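Local atomic coordinates of DNA repair protein RAD7 (Saccharomyces cerevisiae, PDB entry 5ZB2), a protein that takes part in nucleotide excision repair of damage in non-transcribed DNA as a component of the global genome repair complex, and interacts with Elc1. Residues N36-R39 and D40-G44; K55-K59 and N60-N64; M310-I313 and E314-N318; K333-T336 and K337-V341. All coordinates share one frame; numbering follows the deposited sequence.

In the fold
This chain is the C-terminal, leucine-rich-repeat part of Rad7, and all four contacts are local: each joins residues a few positions apart; they follow in series, and none nests within or crosses another. Contact 1 ends helix 8-41, the long N-terminal helix, and contact 2 ends helix 50-59, the next one; their centres lie about 19 Å apart, and both touch Elongin-C and the second copy of Rad7. Contacts 3 and 4 lie far along the solenoid, contact 3 with its centre about 50 Å from that of contact 1. Contact 3 lies within helix 309-320 and contact 4 starts helix 337-341; Ile312 CG1 touches Leu335 CD2 at 3.7 Å, tying helix 309-320 to the loop that leads into helix 337-341.

Contact 1 of 4, residues N36-R39 and D40-G44; sequences NKLR and DVLGG
The carboxylate of Asp40 comes close to the backbone carbonyl of Asn36 without bonding to it, whereas the guanidinium edge of Arg39 bonds the Asn36 side-chain amide. A first torsion of -68° sets Asp40 CG anti to the carbonyl carbon and turns the carboxylate back along the helix. Asp40 OD2 and Asn36 O are both acceptors, 3.1 Å apart, and make no hydrogen bond; Asn36 O takes the regular helical bond from Asp40 N at 2.7 Å. Arg39 uses its edge: NH2 donates to Asn36 OD1 over 2.8 Å, nearly straight at 172° and with the oxygen in the guanidinium plane. NH1 is bonded to Leu70 O and Leu72 O, so both ends of the group restrain its rotation.

On another side of the helix, the bent aliphatic chain of Lys37 passes across Val41, with Lys37 CE 3.6 Å from Val41 CG2. The helix then closes in a Schellman motif, in which Gly44 N reaches Arg39 O at 2.7 Å and Gly43 N reaches Asp40 O at 3.0 Å. Gly43 is the C-prime residue, its phi of 105° suiting a glycine.

Leu38 CD1 and Leu42 CD1, 4.3 Å apart, both belong to side chains that pack on Leu70, in the loop before strand 78-81. Val41 rests on Thr88 of Elongin-C and Leu38 on Trp23 of the second Rad7 copy, placing the end of helix 8-41 where three chains meet.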
loop_
_atom_site.group_PDB
_atom_site.type_symbol
_atom_site.label_atom_id
_atom_site.label_comp_id
_atom_site.label_asym_id
_atom_site.label_seq_id
_atom_site.Cartn_x
_atom_site.Cartn_y
_atom_site.Cartn_z
ATOM N N ASN A 36 -6.029 7.468 -19.004
ATOM C CA ASN A 36 -6.250 8.373 -20.128
ATOM C C ASN A 36 -7.666 8.934 -20.104
ATOM O O ASN A 36 -7.883 10.111 -20.414
ATOM C CB ASN A 36 -5.992 7.651 -21.451
ATOM C CG ASN A 36 -4.521 7.378 -21.696
ATOM O OD1 ASN A 36 -3.648 8.034 -21.127
ATOM N ND2 ASN A 36 -4.240 6.410 -22.560
ATOM N N LYS A 37 -8.643 8.105 -19.735
ATOM C CA LYS A 37 -10.024 8.572 -19.656
ATOM C C LYS A 37 -10.147 9.754 -18.703
ATOM O O LYS A 37 -10.772 10.768 -19.031
ATOM C CB LYS A 37 -10.940 7.427 -19.220
ATOM C CG LYS A 37 -12.422 7.790 -19.138
ATOM C CD LYS A 37 -12.994 8.172 -20.495
ATOM C CE LYS A 37 -14.489 8.455 -20.408
ATOM N NZ LYS A 37 -15.065 8.839 -21.729
ATOM N N LEU A 38 -9.549 9.644 -17.514
ATOM C CA LEU A 38 -9.594 10.750 -16.560
ATOM C C LEU A 38 -9.010 12.021 -17.166
ATOM O O LEU A 38 -9.611 13.099 -17.080
ATOM C CB LEU A 38 -8.843 10.372 -15.282
ATOM C CG LEU A 38 -8.689 11.475 -14.232
ATOM C CD1 LEU A 38 -10.040 11.993 -13.793
ATOM C CD2 LEU A 38 -7.896 10.967 -13.036
ATOM N N ARG A 39 -7.832 11.915 -17.784
ATOM C CA ARG A 39 -7.207 13.089 -18.385
ATOM C C ARG A 39 -8.038 13.625 -19.545
ATOM O O ARG A 39 -8.196 14.843 -19.693
ATOM C CB ARG A 39 -5.793 12.750 -18.852
ATOM C CG ARG A 39 -4.797 12.561 -17.717
ATOM C CD ARG A 39 -3.403 12.251 -18.246
ATOM N NE ARG A 39 -3.285 10.876 -18.728
ATOM C CZ ARG A 39 -2.856 9.848 -17.999
ATOM N NH1 ARG A 39 -2.493 10.016 -16.733
ATOM N NH2 ARG A 39 -2.787 8.641 -18.540
ATOM N N ASP A 40 -8.578 12.734 -20.379
ATOM C CA ASP A 40 -9.368 13.183 -21.521
ATOM C C ASP A 40 -10.667 13.837 -21.069
ATOM O O ASP A 40 -11.118 14.817 -21.673
ATOM C CB ASP A 40 -9.653 12.009 -22.456
ATOM C CG ASP A 40 -8.400 11.492 -23.145
ATOM O OD1 ASP A 40 -7.458 12.286 -23.352
ATOM O OD2 ASP A 40 -8.359 10.290 -23.482
ATOM N N VAL A 41 -11.281 13.317 -20.003
ATOM C CA VAL A 41 -12.538 13.880 -19.511
ATOM C C VAL A 41 -12.344 15.314 -19.044
ATOM O O VAL A 41 -13.263 16.137 -19.146
ATOM C CB VAL A 41 -13.115 12.994 -18.386
ATOM C CG1 VAL A 41 -14.204 13.727 -17.608
ATOM C CG2 VAL A 41 -13.677 11.705 -18.967
ATOM N N LEU A 42 -11.168 15.640 -18.518
ATOM C CA LEU A 42 -10.882 16.991 -18.057
ATOM C C LEU A 42 -10.375 17.892 -19.175
ATOM O O LEU A 42 -9.884 18.992 -18.896
ATOM C CB LEU A 42 -9.862 16.953 -16.916
ATOM C CG LEU A 42 -10.273 16.145 -15.681
ATOM C CD1 LEU A 42 -9.122 16.075 -14.695
ATOM C CD2 LEU A 42 -11.511 16.742 -15.018
ATOM N N GLY A 43 -10.488 17.454 -20.429
ATOM C CA GLY A 43 -10.022 18.219 -21.566
ATOM C C GLY A 43 -8.734 17.719 -22.178
ATOM O O GLY A 43 -8.291 18.278 -23.188
ATOM N N GLY A 44 -8.122 16.684 -21.607
ATOM C CA GLY A 44 -6.886 16.146 -22.136
ATOM C C GLY A 44 -5.667 16.932 -21.699
ATOM O O GLY A 44 -5.763 18.125 -21.403
#

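Contact 2 of 4, residues K55-K59 and N60-N64; sequences KALSK and NRALN
Ala56 and Asn60 meet through one carbonyl that takes two donors: Ala56 O accepts from Asn60 ND2 at 2.6 Å and from Asn60 N at 3.3 Å, the two arriving from opposite faces of its plane. The Asn60 side chain can do this because CG stands anti to its own carbonyl carbon (chi1 -69°), folding the amide back over the last turn, with Ala56 O close to the amide plane.

Leu57 contributes both backbone and side chain. Its O takes Ala62 N at 2.8 Å in a nearly straight bond (165°), while its two methyls part company: Leu57 CD2 packs on Ala62 CB at 3.9 Å and Leu57 CD1 faces Leu63 CD1 at 4.3 Å. Leu57 also covers Leu95 of Elongin-C and Ile13 of the second Rad7 copy.

Ser58 O receives Arg61 N at 2.9 Å, the donor standing well above the carbonyl plane. Ser58 OG, bonded to Ala54 O, brushes Leu63 CD2. Lys59 turns its NZ outward to a salt bridge with Asp99 of Elongin-C.

The paired bonds to Leu57 O and Ser58 O, with Arg61 at positive phi (51°) as C-prime residue, are those of a Schellman motif ending helix 50-59.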
loop_
_atom_site.group_PDB
_atom_site.type_symbol
_atom_site.label_atom_id
_atom_site.label_comp_id
_atom_site.label_asym_id
_atom_site.label_seq_id
_atom_site.Cartn_x
_atom_site.Cartn_y
_atom_site.Cartn_z
ATOM N N LYS A 55 3.228 21.608 -11.261
ATOM C CA LYS A 55 3.623 22.872 -10.648
ATOM C C LYS A 55 2.407 23.631 -10.131
ATOM O O LYS A 55 2.417 24.160 -9.012
ATOM C CB LYS A 55 4.397 23.724 -11.657
ATOM C CG LYS A 55 5.016 24.980 -11.059
ATOM C CD LYS A 55 5.411 25.993 -12.128
ATOM C CE LYS A 55 4.192 26.688 -12.726
ATOM N NZ LYS A 55 4.559 27.839 -13.602
ATOM N N ALA A 56 1.346 23.701 -10.936
ATOM C CA ALA A 56 0.138 24.396 -10.504
ATOM C C ALA A 56 -0.435 23.756 -9.245
ATOM O O ALA A 56 -0.775 24.447 -8.278
ATOM C CB ALA A 56 -0.894 24.397 -11.631
ATOM N N LEU A 57 -0.536 22.427 -9.234
ATOM C CA LEU A 57 -1.046 21.734 -8.056
ATOM C C LEU A 57 -0.140 21.967 -6.851
ATOM O O LEU A 57 -0.617 22.263 -5.750
ATOM C CB LEU A 57 -1.189 20.240 -8.355
ATOM C CG LEU A 57 -2.218 19.895 -9.434
ATOM C CD1 LEU A 57 -2.154 18.424 -9.803
ATOM C CD2 LEU A 57 -3.633 20.262 -8.979
ATOM N N SER A 58 1.177 21.859 -7.049
ATOM C CA SER A 58 2.110 22.045 -5.940
ATOM C C SER A 58 1.940 23.419 -5.303
ATOM O O SER A 58 1.818 23.537 -4.078
ATOM C CB SER A 58 3.550 21.855 -6.424
ATOM O OG SER A 58 3.797 20.512 -6.806
ATOM N N LYS A 59 1.927 24.476 -6.122
ATOM C CA LYS A 59 1.804 25.823 -5.583
ATOM C C LYS A 59 0.507 26.016 -4.809
ATOM O O LYS A 59 0.445 26.885 -3.934
ATOM C CB LYS A 59 1.898 26.858 -6.710
ATOM C CG LYS A 59 3.322 27.201 -7.107
ATOM C CD LYS A 59 3.379 28.444 -7.981
ATOM C CE LYS A 59 2.794 28.193 -9.359
ATOM N NZ LYS A 59 3.032 29.341 -10.278
ATOM N N ASN A 60 -0.524 25.229 -5.109
ATOM C CA ASN A 60 -1.797 25.311 -4.407
ATOM C C ASN A 60 -1.945 24.248 -3.326
ATOM O O ASN A 60 -3.060 24.020 -2.853
ATOM C CB ASN A 60 -2.954 25.198 -5.404
ATOM C CG ASN A 60 -3.054 26.405 -6.314
ATOM O OD1 ASN A 60 -3.630 27.426 -5.944
ATOM N ND2 ASN A 60 -2.493 26.294 -7.511
ATOM N N ARG A 61 -0.850 23.599 -2.924
ATOM C CA ARG A 61 -0.898 22.536 -1.917
ATOM C C ARG A 61 -1.960 21.499 -2.275
ATOM O O ARG A 61 -2.618 20.924 -1.405
ATOM C CB ARG A 61 -1.155 23.111 -0.522
ATOM C CG ARG A 61 -0.060 24.039 -0.022
ATOM C CD ARG A 61 -0.429 24.699 1.303
ATOM N NE ARG A 61 -0.480 23.755 2.424
ATOM C CZ ARG A 61 -1.592 23.214 2.921
ATOM N NH1 ARG A 61 -2.782 23.501 2.411
ATOM N NH2 ARG A 61 -1.512 22.374 3.944
ATOM N N ALA A 62 -2.121 21.255 -3.575
ATOM C CA ALA A 62 -3.174 20.387 -4.083
ATOM C C ALA A 62 -2.637 19.079 -4.649
ATOM O O ALA A 62 -3.397 18.325 -5.263
ATOM C CB ALA A 62 -3.990 21.119 -5.151
ATOM N N LEU A 63 -1.351 18.797 -4.474
ATOM C CA LEU A 63 -0.784 17.521 -4.890
ATOM C C LEU A 63 -0.918 16.528 -3.741
ATOM O O LEU A 63 -0.391 16.758 -2.646
ATOM C CB LEU A 63 0.675 17.686 -5.306
ATOM C CG LEU A 63 1.308 16.504 -6.042
ATOM C CD1 LEU A 63 0.606 16.220 -7.367
ATOM C CD2 LEU A 63 2.789 16.758 -6.278
ATOM N N ASN A 64 -1.641 15.438 -3.985
ATOM C CA ASN A 64 -1.898 14.435 -2.961
ATOM C C ASN A 64 -2.206 13.115 -3.659
ATOM O O ASN A 64 -2.128 13.008 -4.886
ATOM C CB ASN A 64 -3.029 14.889 -2.030
ATOM C CG ASN A 64 -4.327 15.164 -2.770
ATOM O OD1 ASN A 64 -4.715 14.419 -3.670
ATOM N ND2 ASN A 64 -5.004 16.244 -2.394
#

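Contact 3 of 4, residues M310-I313 and E314-N318; sequences MAII and ELLLN
The four carbonyls from Met310 to Ile313 each accept from the N-H four residues on, as in Glu314 N to Met310 O at 2.9 Å and Leu317 N to Ile313 O, also 2.9 Å.

Met310 and Glu314 sit one turn apart and their side chains pass at a slant. The methionine is bent at both later torsions, which curls its terminal methyl round so that Met310 CE comes within 3.2 Å of Glu314 OE2 and also lies against Glu314 CG. In Glu314 a chi1 of -68° lays CG beside Met310 O, and the bend at chi2 turns the carboxylate to the methionine methyl. Two further pairs, each one turn apart, lie alongside and point the same way: Ile312 CG2 meets Leu316 CD1 at 4.1 Å, and Ile313 CG2 meets Leu317 CD2 at 3.9 Å.

Helix 309-320 connects strand 298-300 to the parallel strand 326-328 in the leucine-rich-repeat solenoid, whose helices stand outside the strand-lined inner face. On its buried side Ile312 packs on Leu329, and Leu315 on Leu293 and Leu296; Glu314 lies on Phe288 and Ser289 of the preceding helix 281-290.

Further along, a wider pi-type turn spans Leu316 to Asn318. There Asn318 ND2 donates to Glu314 O at 2.7 Å (160°), in the carbonyl plane and on a lone pair. The same nitrogen has a weaker bond to Glu314 OE1, 3.1 Å away, so the Asn318 amide, bonded to Glu314 O, also has a weak hold on the Glu314 carboxylate.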
loop_
_atom_site.group_PDB
_atom_site.type_symbol
_atom_site.label_atom_id
_atom_site.label_comp_id
_atom_site.label_asym_id
_atom_site.label_seq_id
_atom_site.Cartn_x
_atom_site.Cartn_y
_atom_site.Cartn_z
ATOM N N MET A 310 33.531 46.283 -10.608
ATOM C CA MET A 310 34.367 45.648 -11.622
ATOM C C MET A 310 34.066 44.162 -11.764
ATOM O O MET A 310 34.151 43.617 -12.871
ATOM C CB MET A 310 35.847 45.863 -11.301
ATOM C CG MET A 310 36.379 47.223 -11.734
ATOM S SD MET A 310 36.120 47.567 -13.492
ATOM C CE MET A 310 37.078 46.254 -14.244
ATOM N N ALA A 311 33.723 43.486 -10.667
ATOM C CA ALA A 311 33.330 42.085 -10.766
ATOM C C ALA A 311 32.148 41.916 -11.716
ATOM O O ALA A 311 32.148 41.025 -12.576
ATOM C CB ALA A 311 32.992 41.539 -9.381
ATOM N N ILE A 312 31.137 42.780 -11.586
ATOM C CA ILE A 312 29.937 42.666 -12.409
ATOM C C ILE A 312 30.222 43.100 -13.841
ATOM O O ILE A 312 29.706 42.507 -14.797
ATOM C CB ILE A 312 28.791 43.491 -11.794
ATOM C CG1 ILE A 312 28.560 43.096 -10.330
ATOM C CG2 ILE A 312 27.507 43.320 -12.602
ATOM C CD1 ILE A 312 28.330 41.620 -10.108
ATOM N N ILE A 313 31.030 44.148 -14.014
ATOM C CA ILE A 313 31.352 44.627 -15.356
ATOM C C ILE A 313 32.130 43.562 -16.119
ATOM O O ILE A 313 31.802 43.232 -17.264
ATOM C CB ILE A 313 32.127 45.956 -15.282
ATOM C CG1 ILE A 313 31.233 47.049 -14.686
ATOM C CG2 ILE A 313 32.632 46.373 -16.666
ATOM C CD1 ILE A 313 31.930 48.380 -14.472
ATOM N N GLU A 314 33.174 43.011 -15.497
ATOM C CA GLU A 314 33.951 41.964 -16.154
ATOM C C GLU A 314 33.072 40.769 -16.505
ATOM O O GLU A 314 33.260 40.139 -17.553
ATOM C CB GLU A 314 35.114 41.530 -15.262
ATOM C CG GLU A 314 36.205 42.584 -15.074
ATOM C CD GLU A 314 36.969 42.894 -16.357
ATOM O OE1 GLU A 314 36.811 42.154 -17.351
ATOM O OE2 GLU A 314 37.731 43.884 -16.369
ATOM N N LEU A 315 32.107 40.441 -15.642
ATOM C CA LEU A 315 31.181 39.352 -15.941
ATOM C C LEU A 315 30.392 39.639 -17.214
ATOM O O LEU A 315 30.336 38.809 -18.128
ATOM C CB LEU A 315 30.232 39.128 -14.759
ATOM C CG LEU A 315 29.078 38.141 -14.980
ATOM C CD1 LEU A 315 29.595 36.732 -15.214
ATOM C CD2 LEU A 315 28.112 38.165 -13.803
ATOM N N LEU A 316 29.774 40.820 -17.290
ATOM C CA LEU A 316 28.925 41.148 -18.432
ATOM C C LEU A 316 29.733 41.265 -19.719
ATOM O O LEU A 316 29.309 40.774 -20.771
ATOM C CB LEU A 316 28.170 42.448 -18.158
ATOM C CG LEU A 316 27.256 42.443 -16.932
ATOM C CD1 LEU A 316 26.826 43.856 -16.603
ATOM C CD2 LEU A 316 26.043 41.554 -17.157
ATOM N N LEU A 317 30.897 41.911 -19.661
ATOM C CA LEU A 317 31.683 42.166 -20.862
ATOM C C LEU A 317 32.419 40.937 -21.383
ATOM O O LEU A 317 32.983 40.999 -22.480
ATOM C CB LEU A 317 32.692 43.286 -20.597
ATOM C CG LEU A 317 32.183 44.713 -20.833
ATOM C CD1 LEU A 317 30.886 44.970 -20.085
ATOM C CD2 LEU A 317 33.239 45.731 -20.425
ATOM N N ASN A 318 32.434 39.829 -20.644
ATOM C CA ASN A 318 33.140 38.622 -21.064
ATOM C C ASN A 318 32.173 37.506 -21.454
ATOM O O ASN A 318 32.433 36.325 -21.212
ATOM C CB ASN A 318 34.101 38.154 -19.973
ATOM C CG ASN A 318 35.386 38.973 -19.938
ATOM O OD1 ASN A 318 36.366 38.639 -20.604
ATOM N ND2 ASN A 318 35.383 40.053 -19.165
#

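Contact 4 of 4, residues K333-T336 and K337-V341; sequences KELT and KEAFV
Leu335 spreads its two methyls towards different residues of the following turn: Leu335 CD2 lies 4.0 Å from Ala339 CB, and Leu335 CD1 is 4.3 Å from Phe340 CZ. Thr336 O also meets the aromatic ring, 3.6 Å from Phe340 CD2; this oxygen and the leucine methyl CD1 both approach the ring obliquely, from the same side of its plane. Leu353, Val363 and Leu367 also touch the Phe340 side chain.

Thr336 is oriented by its first torsion: chi1 of 78° sets OG1 between the backbone N and the carbonyl carbon, which aims the hydroxyl oxygen at the start of the helix. OG1 accepts from Glu338 N at 3.3 Å (149°) and has a hydrogen bond with Asp309 OD2, at the start of helix 309-320. The backbone oxygen works on the same turn, since Thr336 O accepts from Ala339 N at 3.2 Å, with the donor standing above the carbonyl plane. Glu338 CB passes beside the hydroxyl while the rest of the side chain turns off from it.

A side-chain oxygen that caps a first-turn N-H in this way makes Thr336 the N-cap of the short, weakly bonded helix 337-341, on the outer side of the leucine-rich-repeat solenoid.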
loop_
_atom_site.group_PDB
_atom_site.type_symbol
_atom_site.label_atom_id
_atom_site.label_comp_id
_atom_site.label_asym_id
_atom_site.label_seq_id
_atom_site.Cartn_x
_atom_site.Cartn_y
_atom_site.Cartn_z
ATOM N N LYS A 333 26.226 45.851 -1.343
ATOM C CA LYS A 333 26.225 47.245 -0.920
ATOM C C LYS A 333 27.325 48.061 -1.584
ATOM O O LYS A 333 27.231 49.292 -1.613
ATOM C CB LYS A 333 26.384 47.322 0.599
ATOM C CG LYS A 333 25.366 48.214 1.291
ATOM C CD LYS A 333 23.995 47.555 1.361
ATOM C CE LYS A 333 23.041 48.352 2.238
ATOM N NZ LYS A 333 21.709 47.700 2.358
ATOM N N GLU A 334 28.364 47.411 -2.115
ATOM C CA GLU A 334 29.487 48.135 -2.696
ATOM C C GLU A 334 29.242 48.579 -4.131
ATOM O O GLU A 334 30.000 49.412 -4.637
ATOM C CB GLU A 334 30.750 47.274 -2.647
ATOM C CG GLU A 334 31.232 46.969 -1.241
ATOM C CD GLU A 334 31.567 48.221 -0.457
ATOM O OE1 GLU A 334 32.162 49.151 -1.044
ATOM O OE2 GLU A 334 31.222 48.280 0.741
ATOM N N LEU A 335 28.216 48.061 -4.793
ATOM C CA LEU A 335 27.954 48.467 -6.165
ATOM C C LEU A 335 27.593 49.947 -6.225
ATOM O O LEU A 335 27.057 50.522 -5.274
ATOM C CB LEU A 335 26.824 47.628 -6.766
ATOM C CG LEU A 335 27.098 46.130 -6.915
ATOM C CD1 LEU A 335 25.852 45.409 -7.397
ATOM C CD2 LEU A 335 28.268 45.881 -7.867
ATOM N N THR A 336 27.905 50.564 -7.356
ATOM C CA THR A 336 27.510 51.931 -7.651
ATOM C C THR A 336 26.703 51.931 -8.944
ATOM O O THR A 336 26.462 50.885 -9.552
ATOM C CB THR A 336 28.727 52.859 -7.772
ATOM O OG1 THR A 336 29.347 52.681 -9.050
ATOM C CG2 THR A 336 29.744 52.584 -6.667
ATOM N N LYS A 337 26.294 53.126 -9.372
ATOM C CA LYS A 337 25.485 53.236 -10.580
ATOM C C LYS A 337 26.247 52.756 -11.810
ATOM O O LYS A 337 25.633 52.294 -12.778
ATOM C CB LYS A 337 25.027 54.682 -10.766
ATOM C CG LYS A 337 24.028 54.883 -11.889
ATOM C CD LYS A 337 23.515 56.313 -11.907
ATOM C CE LYS A 337 22.401 56.506 -12.924
ATOM N NZ LYS A 337 21.906 57.911 -12.933
ATOM N N GLU A 338 27.579 52.839 -11.787
ATOM C CA GLU A 338 28.365 52.462 -12.958
ATOM C C GLU A 338 28.189 50.989 -13.305
ATOM O O GLU A 338 28.217 50.624 -14.486
ATOM C CB GLU A 338 29.844 52.778 -12.721
ATOM C CG GLU A 338 30.732 52.571 -13.942
ATOM C CD GLU A 338 30.389 53.511 -15.081
ATOM O OE1 GLU A 338 29.636 54.481 -14.845
ATOM O OE2 GLU A 338 30.872 53.280 -16.210
ATOM N N ALA A 339 28.018 50.128 -12.299
ATOM C CA ALA A 339 27.809 48.712 -12.575
ATOM C C ALA A 339 26.587 48.498 -13.459
ATOM O O ALA A 339 26.624 47.696 -14.401
ATOM C CB ALA A 339 27.660 47.935 -11.266
ATOM N N PHE A 340 25.495 49.211 -13.178
ATOM C CA PHE A 340 24.265 49.013 -13.931
ATOM C C PHE A 340 24.301 49.682 -15.298
ATOM O O PHE A 340 23.484 49.341 -16.162
ATOM C CB PHE A 340 23.075 49.528 -13.122
ATOM C CG PHE A 340 22.924 48.858 -11.789
ATOM C CD1 PHE A 340 22.357 47.599 -11.694
ATOM C CD2 PHE A 340 23.358 49.479 -10.630
ATOM C CE1 PHE A 340 22.221 46.976 -10.468
ATOM C CE2 PHE A 340 23.221 48.859 -9.401
ATOM C CZ PHE A 340 22.653 47.609 -9.320
ATOM N N VAL A 341 25.228 50.617 -15.517
ATOM C CA VAL A 341 25.406 51.186 -16.849
ATOM C C VAL A 341 25.688 50.080 -17.855
ATOM O O VAL A 341 25.150 50.079 -18.969
ATOM C CB VAL A 341 26.531 52.240 -16.836
ATOM C CG1 VAL A 341 26.763 52.795 -18.228
ATOM C CG2 VAL A 341 26.192 53.370 -15.877
#